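Haloacid dehalogenase-like hydrolase (Salmonella enterica subsp. enterica serovar Typhi, PDB 4EZE) probably hydrolyses O-phosphoserine to serine and phosphate with the help of magnesium, the last step of serine biosynthesis. Local coordinates at residues A[262-275]-A[280-293]. Numbering follows the deposited sequence.
Sequences TENIIACGDGANDL and HAGTGIAWKAKPVV. With NA (sodium ion), chain D.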
loop_
_atom_site.group_PDB
_atom_site.type_symbol
_atom_site.label_atom_id
_atom_site.label_comp_id
_atom_site.label_asym_id
_atom_site.label_seq_id
_atom_site.Cartn_x
_atom_site.Cartn_y
_atom_site.Cartn_z
ATOM N N THR A 262 -6.115 15.409 -7.040
ATOM C CA THR A 262 -5.543 14.754 -5.895
ATOM C C THR A 262 -6.569 13.938 -5.141
ATOM O O THR A 262 -6.260 12.868 -4.645
ATOM C CB THR A 262 -4.866 15.764 -4.967
ATOM O OG1 THR A 262 -3.822 16.401 -5.700
ATOM C CG2 THR A 262 -4.248 15.066 -3.776
ATOM N N GLU A 263 -7.804 14.404 -5.069
ATOM C CA GLU A 263 -8.735 13.652 -4.264
ATOM C C GLU A 263 -9.029 12.329 -4.950
ATOM O O GLU A 263 -9.713 11.476 -4.395
ATOM C CB GLU A 263 -10.030 14.422 -3.961
ATOM C CG GLU A 263 -10.944 14.685 -5.162
ATOM C CD GLU A 263 -11.002 16.157 -5.569
ATOM O OE1 GLU A 263 -9.969 16.717 -6.012
ATOM O OE2 GLU A 263 -12.093 16.757 -5.448
ATOM N N ASN A 264 -8.539 12.144 -6.167
ATOM C CA ASN A 264 -8.878 10.901 -6.870
ATOM C C ASN A 264 -7.673 9.983 -6.938
ATOM O O ASN A 264 -7.660 8.974 -7.671
ATOM C CB ASN A 264 -9.402 11.205 -8.265
ATOM C CG ASN A 264 -10.756 11.855 -8.233
ATOM O OD1 ASN A 264 -11.675 11.351 -7.603
ATOM N ND2 ASN A 264 -10.885 12.983 -8.901
ATOM N N ILE A 265 -6.638 10.372 -6.198
ATOM C CA ILE A 265 -5.419 9.569 -6.100
ATOM C C ILE A 265 -5.436 8.697 -4.845
ATOM O O ILE A 265 -5.458 9.201 -3.719
ATOM C CB ILE A 265 -4.191 10.468 -6.041
ATOM C CG1 ILE A 265 -4.090 11.304 -7.309
ATOM C CG2 ILE A 265 -2.909 9.655 -5.863
ATOM C CD1 ILE A 265 -2.917 12.259 -7.281
ATOM N N ILE A 266 -5.437 7.390 -5.050
ATOM C CA ILE A 266 -5.215 6.433 -3.969
ATOM C C ILE A 266 -3.765 5.873 -4.061
ATOM O O ILE A 266 -3.327 5.431 -5.132
ATOM C CB ILE A 266 -6.229 5.292 -4.077
ATOM C CG1 ILE A 266 -7.659 5.801 -3.881
ATOM C CG2 ILE A 266 -5.910 4.174 -3.105
ATOM C CD1 ILE A 266 -8.680 4.814 -4.407
ATOM N N ALA A 267 -3.031 5.910 -2.946
ATOM C CA ALA A 267 -1.679 5.334 -2.824
ATOM C C ALA A 267 -1.633 4.403 -1.617
ATOM O O ALA A 267 -2.224 4.706 -0.586
ATOM C CB ALA A 267 -0.649 6.433 -2.655
ATOM N N CYS A 268 -0.942 3.274 -1.746
ATOM C CA CYS A 268 -0.864 2.259 -0.680
ATOM C C CYS A 268 0.602 1.966 -0.384
ATOM O O CYS A 268 1.399 1.838 -1.305
ATOM C CB CYS A 268 -1.462 0.938 -1.153
ATOM S SG CYS A 268 -3.133 1.030 -1.820
ATOM N N GLY A 269 0.965 1.834 0.885
ATOM C CA GLY A 269 2.356 1.551 1.248
ATOM C C GLY A 269 2.433 1.057 2.678
ATOM O O GLY A 269 1.457 1.153 3.425
ATOM N N ASP A 270 3.598 0.541 3.053
ATOM C CA ASP A 270 3.829 -0.003 4.377
ATOM C C ASP A 270 4.913 0.751 5.177
ATOM O O ASP A 270 4.912 0.695 6.414
ATOM C CB ASP A 270 4.340 -1.424 4.246
ATOM C CG ASP A 270 5.725 -1.463 3.633
ATOM O OD1 ASP A 270 5.859 -1.049 2.459
ATOM O OD2 ASP A 270 6.674 -1.868 4.335
ATOM N N GLY A 271 5.842 1.419 4.490
ATOM C CA GLY A 271 7.085 1.934 5.143
ATOM C C GLY A 271 7.279 3.439 5.172
ATOM O O GLY A 271 6.633 4.183 4.420
ATOM N N ALA A 272 8.183 3.888 6.040
ATOM C CA ALA A 272 8.463 5.312 6.174
ATOM C C ALA A 272 8.768 5.980 4.828
ATOM O O ALA A 272 8.376 7.113 4.622
ATOM C CB ALA A 272 9.595 5.557 7.158
ATOM N N ASN A 273 9.468 5.301 3.916
ATOM C CA ASN A 273 9.779 5.948 2.639
ATOM C C ASN A 273 8.541 6.133 1.747
ATOM O O ASN A 273 8.644 6.663 0.648
ATOM C CB ASN A 273 10.926 5.252 1.884
ATOM C CG ASN A 273 10.682 3.781 1.666
ATOM O OD1 ASN A 273 9.545 3.344 1.445
ATOM N ND2 ASN A 273 11.750 2.997 1.733
ATOM N N ASP A 274 7.376 5.729 2.269
ATOM C CA ASP A 274 6.095 5.851 1.591
ATOM C C ASP A 274 5.304 7.055 2.137
ATOM O O ASP A 274 4.363 7.540 1.494
ATOM C CB ASP A 274 5.262 4.566 1.770
ATOM C CG ASP A 274 5.788 3.385 0.955
ATOM O OD1 ASP A 274 6.147 3.576 -0.213
ATOM O OD2 ASP A 274 5.817 2.250 1.479
ATOM N N LEU A 275 5.665 7.543 3.318
ATOM C CA LEU A 275 4.863 8.631 3.929
ATOM C C LEU A 275 4.562 9.852 3.025
ATOM O O LEU A 275 3.405 10.296 2.939
ATOM C CB LEU A 275 5.455 9.083 5.257
ATOM C CG LEU A 275 5.177 8.136 6.433
ATOM C CD1 LEU A 275 5.982 8.564 7.648
ATOM C CD2 LEU A 275 3.702 8.116 6.793
ATOM N N HIS A 280 0.487 12.726 0.495
ATOM C CA HIS A 280 0.036 13.492 -0.654
ATOM C C HIS A 280 -1.255 12.933 -1.272
ATOM O O HIS A 280 -2.147 13.683 -1.624
ATOM C CB HIS A 280 1.123 13.575 -1.717
ATOM C CG HIS A 280 0.631 14.111 -3.021
ATOM N ND1 HIS A 280 0.520 15.462 -3.272
ATOM C CD2 HIS A 280 0.193 13.482 -4.138
ATOM C CE1 HIS A 280 0.051 15.639 -4.494
ATOM N NE2 HIS A 280 -0.150 14.454 -5.044
ATOM N N ALA A 281 -1.360 11.622 -1.415
ATOM C CA ALA A 281 -2.568 11.046 -2.008
ATOM C C ALA A 281 -3.830 11.552 -1.319
ATOM O O ALA A 281 -3.813 11.858 -0.118
ATOM C CB ALA A 281 -2.523 9.529 -1.939
ATOM N N GLY A 282 -4.932 11.606 -2.066
ATOM C CA GLY A 282 -6.217 12.020 -1.483
ATOM C C GLY A 282 -6.608 10.989 -0.439
ATOM O O GLY A 282 -7.045 11.317 0.653
ATOM N N THR A 283 -6.445 9.725 -0.796
ATOM C CA THR A 283 -6.731 8.624 0.097
ATOM C C THR A 283 -5.481 7.752 0.184
ATOM O O THR A 283 -5.154 7.025 -0.761
ATOM C CB THR A 283 -7.922 7.815 -0.410
ATOM O OG1 THR A 283 -9.086 8.649 -0.398
ATOM C CG2 THR A 283 -8.157 6.583 0.474
ATOM N N GLY A 284 -4.762 7.900 1.295
ATOM C CA GLY A 284 -3.509 7.173 1.567
ATOM C C GLY A 284 -3.852 5.985 2.441
ATOM O O GLY A 284 -4.650 6.092 3.385
ATOM N N ILE A 285 -3.292 4.834 2.099
ATOM C CA ILE A 285 -3.638 3.606 2.787
ATOM C C ILE A 285 -2.384 2.950 3.319
ATOM O O ILE A 285 -1.489 2.682 2.541
ATOM C CB ILE A 285 -4.332 2.613 1.853
ATOM C CG1 ILE A 285 -5.668 3.197 1.376
ATOM C CG2 ILE A 285 -4.563 1.294 2.580
ATOM C CD1 ILE A 285 -6.236 2.479 0.179
ATOM N N ALA A 286 -2.351 2.666 4.612
ATOM C CA ALA A 286 -1.222 1.995 5.207
ATOM C C ALA A 286 -1.521 0.516 5.241
ATOM O O ALA A 286 -2.467 0.077 5.851
ATOM C CB ALA A 286 -0.974 2.518 6.599
ATOM N N TRP A 287 -0.692 -0.252 4.564
ATOM C CA TRP A 287 -0.904 -1.674 4.469
ATOM C C TRP A 287 -0.013 -2.419 5.441
ATOM O O TRP A 287 1.182 -2.469 5.264
ATOM C CB TRP A 287 -0.616 -2.114 3.040
ATOM C CG TRP A 287 -0.383 -3.547 2.887
ATOM C CD1 TRP A 287 0.804 -4.167 2.874
ATOM C CD2 TRP A 287 -1.366 -4.556 2.721
ATOM N NE1 TRP A 287 0.640 -5.500 2.716
ATOM C CE2 TRP A 287 -0.692 -5.771 2.618
ATOM C CE3 TRP A 287 -2.752 -4.550 2.654
ATOM C CZ2 TRP A 287 -1.350 -6.969 2.454
ATOM C CZ3 TRP A 287 -3.401 -5.730 2.490
ATOM C CH2 TRP A 287 -2.705 -6.927 2.392
ATOM N N LYS A 288 -0.602 -2.938 6.508
ATOM C CA LYS A 288 0.113 -3.777 7.450
ATOM C C LYS A 288 1.405 -3.060 7.769
ATOM O O LYS A 288 2.468 -3.640 7.777
ATOM C CB LYS A 288 0.306 -5.172 6.884
ATOM C CG LYS A 288 -1.024 -5.860 6.661
ATOM C CD LYS A 288 -0.900 -7.302 6.238
ATOM C CE LYS A 288 -2.275 -7.931 6.121
ATOM N NZ LYS A 288 -2.241 -9.263 5.472
ATOM N N ALA A 289 1.273 -1.766 7.996
ATOM C CA ALA A 289 2.373 -0.828 8.045
ATOM C C ALA A 289 3.237 -0.736 9.288
ATOM O O ALA A 289 2.847 -1.144 10.365
ATOM C CB ALA A 289 1.863 0.550 7.672
ATOM N N LYS A 290 4.428 -0.180 9.100
ATOM C CA LYS A 290 5.280 0.220 10.221
ATOM C C LYS A 290 4.560 1.171 11.168
ATOM O O LYS A 290 3.754 2.004 10.735
ATOM C CB LYS A 290 6.549 0.895 9.717
ATOM C CG LYS A 290 7.385 0.018 8.797
ATOM C CD LYS A 290 7.776 -1.270 9.499
ATOM C CE LYS A 290 9.015 -1.867 8.857
ATOM N NZ LYS A 290 8.942 -1.747 7.373
ATOM N N PRO A 291 4.868 1.061 12.466
ATOM C CA PRO A 291 4.297 1.910 13.519
ATOM C C PRO A 291 4.269 3.410 13.167
ATOM O O PRO A 291 3.253 4.075 13.382
ATOM C CB PRO A 291 5.222 1.639 14.713
ATOM C CG PRO A 291 5.651 0.215 14.506
ATOM C CD PRO A 291 5.799 0.052 13.008
ATOM N N VAL A 292 5.357 3.940 12.620
ATOM C CA VAL A 292 5.393 5.370 12.336
ATOM C C VAL A 292 4.403 5.749 11.230
ATOM O O VAL A 292 3.878 6.863 11.217
ATOM C CB VAL A 292 6.805 5.881 11.980
ATOM C CG1 VAL A 292 7.332 5.194 10.727
ATOM C CG2 VAL A 292 6.771 7.398 11.797
ATOM N N VAL A 293 4.147 4.809 10.320
ATOM C CA VAL A 293 3.143 4.991 9.279
ATOM C C VAL A 293 1.728 4.820 9.839
ATOM O O VAL A 293 0.844 5.620 9.546
ATOM C CB VAL A 293 3.359 4.028 8.089
ATOM C CG1 VAL A 293 2.378 4.339 6.963
ATOM C CG2 VAL A 293 4.787 4.137 7.578
HETATM NA NA NA D . 7.698 -1.012 0.991
HETATM O O HOH W 1 -1.636 15.455 -7.294
HETATM O O HOH W 2 8.672 0.504 2.103
HETATM O O HOH W 3 9.571 -2.058 2.319
#
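Ile285 sets its CD1 against both Ile266 and Cys268 where strands 265-269 and 283-287 run side by side, parallel, in the central sheet of the HAD-type Rossmann fold. Ile285 CD1 lies 3.7 Å from Ile266 CG2 and 4.0 Å from Cys268 SG; Leu309 and Leu312 also meet Ile285. On the other face Ala281 CB packs on Ala267 CB at 3.7 Å, with Met277 and Leu278 of the connecting helix 275-280 over Ala267. Five backbone hydrogen bonds, from Thr283 N to Ile265 O through Trp287 N to Gly269 O, hold this beta-alpha-beta unit together.

At the start of the pair, Thr262 comes in nearly perpendicular to His280, its CG2 methyl 4.3 Å above one imidazole face and nearer the ring's border than its middle, while OG1 shares a water with His280 NE2, the water lying at the ring edge.

Beyond the strand ends, Asp270 O accepts a hydrogen bond from Lys290 N, and Val293 CG2 packs 3.6 Å from the same oxygen. A chi1 of 68° turns the Asp270 carboxylate so that OD1 reaches the sodium ion, at 2.4 Å; Asp114, the predicted nucleophile, binds it through OD2 and Asp116 through its backbone O. Lys290, its chain kinked at chi2 and chi4, runs alongside Asp270 and brings NZ to 3.8 Å from Asp270 OD2, a long salt bridge. One carboxylate thus faces two cations through different oxygens, which probably offsets some of the negative charge gathered at the metal site.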